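Local coordinates for protein Bug27 (Bordetella pertussis, PDB 2QPQ) that probably captures small organic solutes in the periplasm, as a Venus-flytrap solute-binding protein of the Bug family, at residues P141-G146 against I296-D301; N170-S175 against G194-L199; K204-L209 against V216-V221; P214-A217 against G223-L226; Q228-L233 against L266-A271. All coordinates share one frame; numbering follows the deposited sequence.

Contact 1: residues P141-G146 against I296-D301; sequences PQHLAG and IGLKVD
Leu298 packs against His143 and Leu144 in a small, mostly apolar contact that fastens the C-terminal tail to the first turn of helix 141-153. The tail leaves helix 275-296 through a Schellman motif, with Gly297 taking up the positive phi, and Leu298 is the next residue along. Its side chain heads for the helix with CG anti to the backbone N (chi1 174°), and both methyl branches end on the imidazole. CD2 lies 3.5 Å from His143 CE1 and CD1 of the same leucine 3.7 Å from that carbon, an approach oblique to the ring. The imidazole comes from the opposite direction, and CE1 is its leading atom. Leu144 joins by one branch: its CD2 reaches Leu298 CD2 at 3.9 Å, the two side chains passing at a slant. Helix 275-296 backs Leu144 with Phe289, Leu292 and Thr293, and Val81 of helix 74-81 also touches Leu298, so the leucine pair sits where three helices meet. The imidazole is held independently of the tail: its ND1 is hydrogen-bonded to the N of Gly139, and its ring stacks on that of His159. With ND1 engaged as acceptor of a backbone N-H, a neutral ring protonated on NE2 seems likely, and Leu298 meets it chiefly at the carbon CE1. The attachment therefore rests on dispersion and the burial of apolar surface, without directional bonds between the two segments.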
# COMPACT_ATOMS: atom_id res chain seq x y z
N PRO A 141 -0.96 -5.57 1.65
CA PRO A 141 -2.29 -5.24 1.20
C PRO A 141 -2.67 -6.05 -0.06
O PRO A 141 -3.84 -6.34 -0.28
CB PRO A 141 -2.15 -3.74 0.84
CG PRO A 141 -1.08 -3.25 1.80
CD PRO A 141 -0.09 -4.38 1.75
N GLN A 142 -1.68 -6.43 -0.86
CA GLN A 142 -1.92 -7.21 -2.11
C GLN A 142 -2.34 -8.63 -1.73
O GLN A 142 -3.36 -9.14 -2.21
CB GLN A 142 -0.65 -7.21 -3.00
CG GLN A 142 -0.43 -5.85 -3.65
CD GLN A 142 -0.01 -4.77 -2.65
OE1 GLN A 142 0.78 -5.03 -1.77
NE2 GLN A 142 -0.57 -3.54 -2.78
N HIS A 143 -1.59 -9.23 -0.82
CA HIS A 143 -2.03 -10.50 -0.21
C HIS A 143 -3.46 -10.37 0.34
O HIS A 143 -4.34 -11.17 0.01
CB HIS A 143 -1.04 -10.89 0.88
CG HIS A 143 -1.42 -12.12 1.66
ND1 HIS A 143 -0.77 -12.49 2.83
CD2 HIS A 143 -2.38 -13.04 1.45
CE1 HIS A 143 -1.32 -13.60 3.29
NE2 HIS A 143 -2.30 -13.95 2.47
N LEU A 144 -3.72 -9.36 1.15
CA LEU A 144 -5.05 -9.21 1.72
C LEU A 144 -6.16 -8.95 0.68
O LEU A 144 -7.30 -9.37 0.88
CB LEU A 144 -5.06 -8.14 2.81
CG LEU A 144 -4.28 -8.43 4.11
CD1 LEU A 144 -4.78 -7.50 5.23
CD2 LEU A 144 -4.31 -9.88 4.54
N ALA A 145 -5.84 -8.27 -0.43
CA ALA A 145 -6.81 -8.07 -1.51
C ALA A 145 -7.31 -9.43 -2.05
O ALA A 145 -8.53 -9.62 -2.25
CB ALA A 145 -6.26 -7.18 -2.63
N GLY A 146 -6.41 -10.40 -2.18
CA GLY A 146 -6.80 -11.76 -2.69
C GLY A 146 -7.59 -12.50 -1.63
O GLY A 146 -8.57 -13.20 -1.92
N ILE A 296 -9.45 -15.25 8.45
CA ILE A 296 -8.66 -16.19 7.66
C ILE A 296 -7.53 -16.83 8.49
O ILE A 296 -6.82 -17.70 8.01
CB ILE A 296 -8.05 -15.51 6.36
CG1 ILE A 296 -7.01 -14.46 6.74
CG2 ILE A 296 -9.15 -14.89 5.48
CD1 ILE A 296 -6.23 -13.92 5.56
N GLY A 297 -7.33 -16.38 9.73
CA GLY A 297 -6.33 -16.97 10.60
C GLY A 297 -4.88 -16.72 10.26
O GLY A 297 -4.02 -17.58 10.48
N LEU A 298 -4.59 -15.53 9.74
CA LEU A 298 -3.24 -15.21 9.25
C LEU A 298 -2.38 -14.60 10.35
O LEU A 298 -2.77 -13.59 10.93
CB LEU A 298 -3.32 -14.25 8.04
CG LEU A 298 -1.98 -13.72 7.50
CD1 LEU A 298 -1.13 -14.78 6.83
CD2 LEU A 298 -2.26 -12.58 6.54
N LYS A 299 -1.23 -15.21 10.61
CA LYS A 299 -0.17 -14.58 11.36
C LYS A 299 1.11 -14.71 10.53
O LYS A 299 1.38 -15.74 9.91
CB LYS A 299 0.07 -15.21 12.75
CG LYS A 299 -1.06 -15.12 13.76
CD LYS A 299 -1.31 -13.70 14.26
CE LYS A 299 -2.42 -13.70 15.29
NZ LYS A 299 -3.09 -12.37 15.36
N VAL A 300 1.88 -13.66 10.52
CA VAL A 300 3.11 -13.62 9.73
C VAL A 300 4.31 -13.98 10.61
O VAL A 300 5.37 -14.30 10.10
CB VAL A 300 3.23 -12.27 8.97
CG1 VAL A 300 4.56 -12.15 8.30
CG2 VAL A 300 2.14 -12.18 7.91
N ASP A 301 4.15 -13.96 11.93
CA ASP A 301 5.23 -14.46 12.81
C ASP A 301 4.67 -15.46 13.84
O ASP A 301 3.58 -16.00 13.65
CB ASP A 301 5.95 -13.30 13.52
CG ASP A 301 5.10 -12.70 14.59
OD1 ASP A 301 3.89 -12.99 14.58
OD2 ASP A 301 5.62 -11.95 15.46
OXT ASP A 301 5.29 -15.73 14.89

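Contact 2: residues N170-S175 against G194-L199; sequences NDVLGS and GKLQAL
Leu196, at the start of strand 196-201, points its isobutyl group across the end of helix 165-173, where Val172 and Leu173 receive it; this is helix-on-sheet packing in an alpha/beta domain. Both encounters are close to perpendicular, yet they use different parts of the leucine. Its CD2 branch goes to Val172 and sits evenly between the two methyls, 3.8 Å from Val172 CG1 and equally far from Val172 CG2. A chi1 of 63° puts CG1 of the valine between the backbone N and the carbonyl carbon, with CG2 anti to N, and the leucine methyl is thus met by the fork of the valine instead of one prong. Leu173 comes to the trunk: its CD2 abuts Leu196 CG at 3.7 Å and is looser against Leu196 CD1, at 4.1 Å. Phe190 of helix 184-192 touches Leu173 and Leu196 alike, while Pro109 of strand 93-109 lies against Val172, so the inner part of the contact is continuous with the apolar layer between helices and sheet. Toward solvent the packing thins out. Gly174 ends the helix, and on the other segment Gly194 closes helix 184-192 in a Schellman motif before the chain turns into its strand. Between that turn and the strand, exposed Lys195 offers only the base of its side chain, whose CB lies 3.7 Å from Leu173 CD2.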
# COMPACT_ATOMS: atom_id res chain seq x y z
N ASN A 170 7.52 -10.89 -12.53
CA ASN A 170 8.32 -11.80 -13.33
C ASN A 170 7.68 -13.15 -13.54
O ASN A 170 7.72 -13.70 -14.65
CB ASN A 170 9.73 -11.98 -12.74
CG ASN A 170 10.57 -10.76 -12.94
OD1 ASN A 170 10.21 -9.87 -13.72
ND2 ASN A 170 11.69 -10.70 -12.24
N ASP A 171 7.09 -13.70 -12.49
CA ASP A 171 6.46 -15.04 -12.64
C ASP A 171 5.12 -15.03 -13.42
O ASP A 171 4.77 -16.03 -14.10
CB ASP A 171 6.23 -15.71 -11.30
CG ASP A 171 7.35 -16.66 -10.93
OD1 ASP A 171 8.45 -16.61 -11.51
OD2 ASP A 171 7.12 -17.46 -10.01
N VAL A 172 4.36 -13.95 -13.30
CA VAL A 172 3.15 -13.85 -14.12
C VAL A 172 3.54 -13.52 -15.57
O VAL A 172 2.98 -14.08 -16.50
CB VAL A 172 2.04 -12.96 -13.47
CG1 VAL A 172 2.48 -11.56 -13.31
CG2 VAL A 172 0.72 -13.02 -14.28
N LEU A 173 4.51 -12.63 -15.75
CA LEU A 173 5.07 -12.35 -17.06
C LEU A 173 5.56 -13.57 -17.82
O LEU A 173 5.40 -13.63 -19.04
CB LEU A 173 6.17 -11.29 -17.01
CG LEU A 173 5.74 -9.84 -16.79
CD1 LEU A 173 6.97 -8.99 -16.43
CD2 LEU A 173 4.98 -9.26 -18.01
N GLY A 174 6.14 -14.54 -17.10
CA GLY A 174 6.66 -15.77 -17.70
C GLY A 174 5.68 -16.93 -17.63
O GLY A 174 6.04 -18.05 -18.00
N SER A 175 4.44 -16.68 -17.18
CA SER A 175 3.44 -17.74 -16.95
C SER A 175 3.81 -18.85 -15.95
O SER A 175 3.18 -19.94 -15.91
CB SER A 175 3.02 -18.37 -18.28
OG SER A 175 2.47 -17.33 -19.09
N GLY A 194 0.79 -4.83 -23.29
CA GLY A 194 0.04 -6.05 -23.58
C GLY A 194 0.75 -7.34 -23.18
O GLY A 194 0.45 -8.43 -23.69
N LYS A 195 1.71 -7.22 -22.26
CA LYS A 195 2.37 -8.40 -21.74
C LYS A 195 1.55 -9.04 -20.62
O LYS A 195 1.68 -10.22 -20.33
CB LYS A 195 3.78 -8.04 -21.26
CG LYS A 195 4.68 -7.59 -22.42
CD LYS A 195 6.13 -7.57 -22.04
CE LYS A 195 7.02 -7.77 -23.28
NZ LYS A 195 8.13 -8.81 -23.09
N LEU A 196 0.71 -8.23 -19.99
CA LEU A 196 -0.24 -8.71 -18.97
C LEU A 196 -1.61 -8.18 -19.32
O LEU A 196 -1.74 -7.13 -19.95
CB LEU A 196 0.10 -8.14 -17.58
CG LEU A 196 1.47 -8.58 -17.02
CD1 LEU A 196 1.82 -7.76 -15.82
CD2 LEU A 196 1.47 -10.09 -16.64
N GLN A 197 -2.61 -8.87 -18.79
CA GLN A 197 -3.98 -8.45 -18.85
C GLN A 197 -4.48 -8.22 -17.42
O GLN A 197 -4.17 -9.02 -16.54
CB GLN A 197 -4.71 -9.59 -19.47
CG GLN A 197 -6.16 -9.46 -19.69
CD GLN A 197 -6.62 -10.67 -20.49
OE1 GLN A 197 -6.15 -10.87 -21.63
NE2 GLN A 197 -7.47 -11.53 -19.87
N ALA A 198 -5.22 -7.14 -17.20
CA ALA A 198 -5.78 -6.82 -15.91
C ALA A 198 -7.26 -7.23 -15.79
O ALA A 198 -8.09 -6.82 -16.60
CB ALA A 198 -5.60 -5.33 -15.61
N LEU A 199 -7.57 -8.04 -14.79
CA LEU A 199 -8.93 -8.50 -14.55
C LEU A 199 -9.79 -7.52 -13.73
O LEU A 199 -11.01 -7.39 -13.95
CB LEU A 199 -8.88 -9.88 -13.91
CG LEU A 199 -8.27 -11.01 -14.75
CD1 LEU A 199 -8.48 -12.35 -14.03
CD2 LEU A 199 -8.86 -11.02 -16.17

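Contact 3: residues K204-L209 against V216-V221; sequences KERSAL and VAEQGV
Arg206 and Glu218 form a salt bridge at the protein surface, between two parts of the long loop that joins strand 196-201 to strand 227-235. From CB, which takes no part across the contact, the arginine chain passes through CG, which comes no nearer than the margin of the carboxylate. It then bends at chi2 (-115°) and again at chi3, instead of running out straight. The next atom, CD, is modelled too near Glu218 OE1 for anything to rest on that approach, and it leaves the position of OE1 in some doubt. NE is hydrogen-bonded to a residue just outside the two segments. At the tip the two terminal nitrogens part company: NH2 is hydrogen-bonded to the carbonyl of Pro211, whereas NH1 faces the carboxylate. Both glutamate oxygens are near NH1. The straighter bond goes to Glu218 OE1, 3.0 Å from Arg206 NH1 with an N-H...O angle of 161°, subject to the doubt over that oxygen. Glu218 OE2 is closer to Arg206 NH1, at 2.7 Å, but its bond is bent and weak. The carboxylate approaches at the edge of the guanidinium, with its own plane turned by 41°, so this is a single nitrogen shared by two oxygens and not the coplanar two-nitrogen pairing. Glu218 reaches it on a chain extended beyond CG, and its backbone N is bonded to Thr215 OG1. Arg206 thus ties Glu218 to the Pro211 carbonyl within one irregular loop, although solvent at this exposed site would probably screen much of the charge attraction.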
# COMPACT_ATOMS: atom_id res chain seq x y z
N LYS A 204 -12.41 1.56 -5.22
CA LYS A 204 -13.86 1.80 -5.28
C LYS A 204 -14.26 2.26 -6.68
O LYS A 204 -15.35 1.92 -7.17
CB LYS A 204 -14.16 2.89 -4.25
CG LYS A 204 -15.54 2.92 -3.62
CD LYS A 204 -15.53 3.98 -2.52
CE LYS A 204 -14.52 5.11 -2.83
NZ LYS A 204 -14.25 6.00 -1.65
N GLU A 205 -13.39 3.04 -7.32
CA GLU A 205 -13.59 3.45 -8.71
C GLU A 205 -12.35 3.07 -9.52
O GLU A 205 -11.29 2.90 -8.93
CB GLU A 205 -13.89 4.96 -8.81
CG GLU A 205 -15.17 5.46 -8.04
CD GLU A 205 -16.50 4.76 -8.43
OE1 GLU A 205 -16.76 4.56 -9.66
OE2 GLU A 205 -17.29 4.41 -7.50
N ARG A 206 -12.49 2.89 -10.84
CA ARG A 206 -11.32 2.74 -11.76
C ARG A 206 -10.46 4.00 -11.46
O ARG A 206 -11.06 4.98 -11.08
CB ARG A 206 -11.87 2.64 -13.19
CG ARG A 206 -13.40 2.35 -13.22
CD ARG A 206 -13.95 1.02 -13.79
NE ARG A 206 -13.92 0.98 -15.24
CZ ARG A 206 -14.72 0.29 -16.08
NH1 ARG A 206 -15.72 -0.47 -15.70
NH2 ARG A 206 -14.47 0.37 -17.36
N SER A 207 -9.12 4.08 -11.55
CA SER A 207 -8.14 3.91 -12.67
C SER A 207 -8.56 4.27 -14.09
O SER A 207 -8.76 3.38 -14.90
CB SER A 207 -7.32 2.61 -12.57
OG SER A 207 -5.95 2.90 -12.81
N ALA A 208 -8.58 5.55 -14.50
CA ALA A 208 -7.46 6.53 -14.49
C ALA A 208 -6.60 6.06 -15.66
O ALA A 208 -6.93 6.38 -16.81
CB ALA A 208 -6.73 6.56 -13.22
N LEU A 209 -5.56 5.25 -15.41
CA LEU A 209 -4.75 4.73 -16.51
C LEU A 209 -5.25 3.40 -17.08
O LEU A 209 -4.72 2.90 -18.08
CB LEU A 209 -3.27 4.66 -16.16
CG LEU A 209 -2.52 6.00 -16.24
CD1 LEU A 209 -1.18 5.90 -15.52
CD2 LEU A 209 -2.36 6.48 -17.70
N VAL A 216 -13.16 -4.59 -8.72
CA VAL A 216 -13.72 -5.83 -8.20
C VAL A 216 -15.22 -5.68 -7.84
O VAL A 216 -16.06 -6.56 -8.16
CB VAL A 216 -12.94 -6.32 -6.95
CG1 VAL A 216 -13.62 -7.58 -6.36
CG2 VAL A 216 -11.43 -6.55 -7.34
N ALA A 217 -15.54 -4.56 -7.17
CA ALA A 217 -16.92 -4.27 -6.71
C ALA A 217 -17.89 -4.33 -7.87
O ALA A 217 -18.94 -4.93 -7.76
CB ALA A 217 -16.98 -2.89 -6.01
N GLU A 218 -17.53 -3.73 -9.01
CA GLU A 218 -18.44 -3.70 -10.17
C GLU A 218 -18.56 -5.04 -10.92
O GLU A 218 -19.24 -5.11 -11.95
CB GLU A 218 -18.13 -2.52 -11.09
CG GLU A 218 -17.02 -2.76 -12.10
CD GLU A 218 -16.77 -1.56 -13.00
OE1 GLU A 218 -15.75 -0.84 -12.72
OE2 GLU A 218 -17.56 -1.33 -13.99
N GLN A 219 -17.94 -6.10 -10.38
CA GLN A 219 -17.94 -7.44 -11.01
C GLN A 219 -18.56 -8.69 -10.31
O GLN A 219 -17.97 -9.75 -10.42
CB GLN A 219 -16.49 -7.82 -11.46
CG GLN A 219 -15.86 -6.87 -12.47
CD GLN A 219 -14.50 -7.32 -12.96
OE1 GLN A 219 -13.46 -6.83 -12.49
NE2 GLN A 219 -14.48 -8.22 -13.92
N GLY A 220 -19.66 -8.67 -9.56
CA GLY A 220 -20.04 -7.74 -8.60
C GLY A 220 -19.73 -8.46 -7.29
O GLY A 220 -20.27 -9.52 -6.93
N VAL A 221 -18.80 -7.87 -6.58
CA VAL A 221 -18.49 -8.23 -5.22
C VAL A 221 -18.75 -6.92 -4.53
O VAL A 221 -17.85 -6.14 -4.29
CB VAL A 221 -17.00 -8.66 -5.10
CG1 VAL A 221 -16.67 -9.08 -3.67
CG2 VAL A 221 -16.67 -9.76 -6.13

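Contact 4: residues P214-A217 against G223-L226; sequences PTVA and GYEL
One face of the Tyr224 ring is covered by Val216, whose CG1 stands over it in a CH-pi contact. The methyl carbon is 3.6 Å from the ring centroid and 16° off the ring normal, displaced toward the CG side of the ring: Val216 CG1 lies 3.5 Å from Tyr224 CG. The rest of the valine follows the ring outward, CB being 3.5 Å from Tyr224 CD1 and CG2 3.8 Å from Tyr224 CE1, so the whole isopropyl group lies along one side of the aromatic surface. The ring is presented to it by a chi1 of -176°, which carries CG of the tyrosine to the position opposite the backbone N. At the far end of the ring Tyr224 OH is hydrogen-bonded to the carbonyl of Ala145, and Leu148 and Leu149 of helix 141-153 also touch the ring. The pair belongs to the connection from strand 196-201 to strand 227-235 and is set against that helix; the connection is a loop that turns back on itself in this alpha/beta domain of the Venus-flytrap fold. Gly223, with its positive phi, leads into the returning arm. Beside the apolar pair, the backbones are linked through a water that accepts from Ala217 N at 3.0 Å and donates to Tyr224 O at 2.7 Å. Ala217 CB packs against that same carbonyl oxygen, 3.6 Å from Tyr224 O.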
# COMPACT_ATOMS: atom_id res chain seq x y z
N PRO A 214 -12.37 -2.97 -15.00
CA PRO A 214 -13.40 -2.80 -13.98
C PRO A 214 -12.84 -2.94 -12.56
O PRO A 214 -11.75 -3.54 -12.37
CB PRO A 214 -14.39 -3.92 -14.32
CG PRO A 214 -13.58 -4.94 -15.03
CD PRO A 214 -12.58 -4.18 -15.82
N THR A 215 -13.53 -2.37 -11.57
CA THR A 215 -13.21 -2.62 -10.17
C THR A 215 -13.66 -4.04 -9.82
O THR A 215 -14.49 -4.64 -10.52
CB THR A 215 -13.95 -1.66 -9.23
OG1 THR A 215 -15.37 -1.87 -9.36
CG2 THR A 215 -13.61 -0.19 -9.56
N VAL A 216 -13.16 -4.59 -8.72
CA VAL A 216 -13.72 -5.83 -8.20
C VAL A 216 -15.22 -5.68 -7.84
O VAL A 216 -16.06 -6.56 -8.16
CB VAL A 216 -12.94 -6.32 -6.95
CG1 VAL A 216 -13.62 -7.58 -6.36
CG2 VAL A 216 -11.43 -6.55 -7.34
N ALA A 217 -15.54 -4.56 -7.17
CA ALA A 217 -16.92 -4.27 -6.71
C ALA A 217 -17.89 -4.33 -7.87
O ALA A 217 -18.94 -4.93 -7.76
CB ALA A 217 -16.98 -2.89 -6.01
N GLY A 223 -19.34 -3.73 -2.25
CA GLY A 223 -18.68 -3.30 -1.02
C GLY A 223 -17.17 -3.57 -0.95
O GLY A 223 -16.49 -3.14 -0.01
N TYR A 224 -16.65 -4.29 -1.94
CA TYR A 224 -15.21 -4.60 -2.00
C TYR A 224 -14.40 -3.35 -2.33
O TYR A 224 -14.65 -2.70 -3.33
CB TYR A 224 -14.95 -5.67 -3.07
CG TYR A 224 -13.50 -6.14 -3.14
CD1 TYR A 224 -12.49 -5.29 -3.60
CD2 TYR A 224 -13.14 -7.42 -2.72
CE1 TYR A 224 -11.14 -5.71 -3.64
CE2 TYR A 224 -11.80 -7.85 -2.79
CZ TYR A 224 -10.81 -7.00 -3.24
OH TYR A 224 -9.48 -7.44 -3.30
N GLU A 225 -13.45 -3.00 -1.48
CA GLU A 225 -12.41 -2.05 -1.85
C GLU A 225 -11.17 -2.28 -1.02
O GLU A 225 -11.26 -2.64 0.16
CB GLU A 225 -12.88 -0.59 -1.76
CG GLU A 225 -13.30 -0.15 -0.38
CD GLU A 225 -12.93 1.30 -0.12
OE1 GLU A 225 -13.87 2.14 -0.09
OE2 GLU A 225 -11.71 1.61 0.01
N LEU A 226 -10.01 -2.09 -1.62
CA LEU A 226 -8.78 -2.14 -0.84
C LEU A 226 -7.71 -1.29 -1.51
O LEU A 226 -6.82 -1.80 -2.22
CB LEU A 226 -8.33 -3.60 -0.60
CG LEU A 226 -7.05 -3.91 0.23
CD1 LEU A 226 -6.69 -2.90 1.29
CD2 LEU A 226 -7.09 -5.31 0.84
O HOH W 1 -13.65 -2.73 -5.80

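Contact 5: residues Q228-L233 against L266-A271; sequences QWHGLL and LGYSTA
His230 and Tyr268 both carry CG beside the backbone N and opposite the carbonyl carbon, at chi1 -57° and -69°, and these torsions swing their rings together from two neighbouring parts of the fold. The histidine stands on strand 227-235; the tyrosine lies just ahead of strand 269-273, after the Schellman turn at Gly267. Their rings meet as a T-shaped (edge-to-face) pair, the edge of Tyr268 directed at one face of the imidazole. The planes are inclined at 77° and the centroids are 5.7 Å apart. Contact is made by one corner of the phenol ring: Tyr268 CE1 is 4.0 Å from His230 CE1 and 4.2 Å from His230 NE2, a rather loose approach confined to the outer side of the imidazole. His230 ND1 and Tyr268 OH have partners elsewhere. The first is hydrogen-bonded to the carbonyl of Ala100, which helps to fix the rotation of the imidazole, and the second makes a weak bond to Ser185 OG. Val102 of strand 93-109 touches both side chains, and Met24 of helix 21-35 adds to the packing on Tyr268. His230 borders what is probably the ligand site of this flytrap protein: a citrate, probably from the crystallisation liquor, lies about 4 Å from its side chain and is hydrogen-bonded by Gln228 NE2. Because ND1 faces a carbonyl oxygen, it most simply acts as a donor there, while the C-H edge of the tyrosine bears a slight positive charge that suits the pi face of the histidine.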
# COMPACT_ATOMS: atom_id res chain seq x y z
N GLN A 228 -4.48 1.11 -1.30
CA GLN A 228 -3.33 1.32 -0.43
C GLN A 228 -2.96 2.80 -0.36
O GLN A 228 -2.72 3.43 -1.36
CB GLN A 228 -2.15 0.52 -0.95
CG GLN A 228 -0.82 0.69 -0.21
CD GLN A 228 0.17 -0.35 -0.69
OE1 GLN A 228 -0.16 -1.52 -0.72
NE2 GLN A 228 1.34 0.07 -1.13
N TRP A 229 -2.90 3.32 0.85
CA TRP A 229 -2.45 4.69 1.12
C TRP A 229 -0.99 4.68 1.48
O TRP A 229 -0.41 3.62 1.80
CB TRP A 229 -3.29 5.35 2.24
CG TRP A 229 -3.69 4.48 3.45
CD1 TRP A 229 -4.94 3.96 3.69
CD2 TRP A 229 -2.88 4.12 4.59
NE1 TRP A 229 -4.93 3.28 4.88
CE2 TRP A 229 -3.69 3.36 5.45
CE3 TRP A 229 -1.54 4.33 4.95
CZ2 TRP A 229 -3.23 2.81 6.70
CZ3 TRP A 229 -1.06 3.77 6.20
CH2 TRP A 229 -1.93 3.01 7.03
N HIS A 230 -0.41 5.88 1.45
CA HIS A 230 1.02 6.10 1.62
C HIS A 230 1.11 7.44 2.31
O HIS A 230 0.62 8.45 1.79
CB HIS A 230 1.76 6.20 0.29
CG HIS A 230 1.60 5.01 -0.60
ND1 HIS A 230 0.48 4.83 -1.39
CD2 HIS A 230 2.40 3.94 -0.83
CE1 HIS A 230 0.58 3.68 -2.04
NE2 HIS A 230 1.75 3.13 -1.74
N GLY A 231 1.73 7.48 3.48
CA GLY A 231 1.80 8.73 4.18
C GLY A 231 2.85 8.72 5.23
O GLY A 231 3.67 7.78 5.29
N LEU A 232 2.82 9.79 6.04
CA LEU A 232 3.80 10.04 7.05
C LEU A 232 3.10 10.13 8.39
O LEU A 232 2.04 10.79 8.52
CB LEU A 232 4.56 11.36 6.73
CG LEU A 232 5.56 11.18 5.54
CD1 LEU A 232 5.94 12.49 4.87
CD2 LEU A 232 6.83 10.45 5.97
N LEU A 233 3.72 9.45 9.37
CA LEU A 233 3.32 9.52 10.79
C LEU A 233 4.46 10.10 11.60
O LEU A 233 5.62 10.13 11.13
CB LEU A 233 2.97 8.13 11.34
CG LEU A 233 2.14 7.16 10.49
CD1 LEU A 233 1.92 5.79 11.18
CD2 LEU A 233 0.76 7.80 10.15
N LEU A 266 2.43 7.39 -13.21
CA LEU A 266 2.69 6.09 -12.55
C LEU A 266 1.45 5.32 -12.11
O LEU A 266 1.52 4.14 -11.84
CB LEU A 266 3.63 6.27 -11.35
CG LEU A 266 5.08 6.60 -11.69
CD1 LEU A 266 5.88 6.94 -10.47
CD2 LEU A 266 5.68 5.42 -12.40
N GLY A 267 0.31 5.97 -12.05
CA GLY A 267 -0.89 5.27 -11.65
C GLY A 267 -1.21 5.48 -10.18
O GLY A 267 -2.13 4.83 -9.66
N TYR A 268 -0.46 6.40 -9.54
CA TYR A 268 -0.83 6.90 -8.18
C TYR A 268 -1.94 7.91 -8.27
O TYR A 268 -2.00 8.72 -9.21
CB TYR A 268 0.36 7.53 -7.45
CG TYR A 268 1.38 6.52 -7.07
CD1 TYR A 268 1.25 5.79 -5.89
CD2 TYR A 268 2.43 6.22 -7.93
CE1 TYR A 268 2.17 4.79 -5.56
CE2 TYR A 268 3.34 5.25 -7.62
CZ TYR A 268 3.21 4.55 -6.42
OH TYR A 268 4.11 3.57 -6.11
N SER A 269 -2.84 7.85 -7.30
CA SER A 269 -3.88 8.82 -7.16
C SER A 269 -3.38 9.74 -6.04
O SER A 269 -3.13 9.31 -4.93
CB SER A 269 -5.16 8.10 -6.79
OG SER A 269 -6.20 9.03 -6.67
N THR A 270 -3.16 11.01 -6.36
CA THR A 270 -2.60 11.90 -5.35
C THR A 270 -3.67 12.17 -4.28
O THR A 270 -4.89 12.08 -4.55
CB THR A 270 -2.05 13.20 -5.98
OG1 THR A 270 -3.08 13.75 -6.81
CG2 THR A 270 -0.84 12.82 -6.88
N ALA A 271 -3.20 12.41 -3.06
CA ALA A 271 -4.08 12.62 -1.92
C ALA A 271 -3.43 13.69 -1.05
O ALA A 271 -2.27 14.03 -1.28
CB ALA A 271 -4.27 11.33 -1.14

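Overall arrangement
Contact 1 spans the greatest length of chain, and the other four fall between its segments, in the order 2, 3, 4, 5, with contacts 3 and 4 interleaved through shared Val216 and Ala217. Those two are about 5 Å apart between centres, both in the loop between strands 196-201 and 227-235; contact 2 lies at the far end of the first strand and contact 5 on the second, about 24 Å from each other between centres. Both strands belong to one mixed sheet. Helix 141-153 touches both the 214-226 loop, where Ala145 bonds to Tyr224 of contact 4, and strand 227-235, where Gln142 bonds to Gln228 of contact 5, beside the probable ligand cleft.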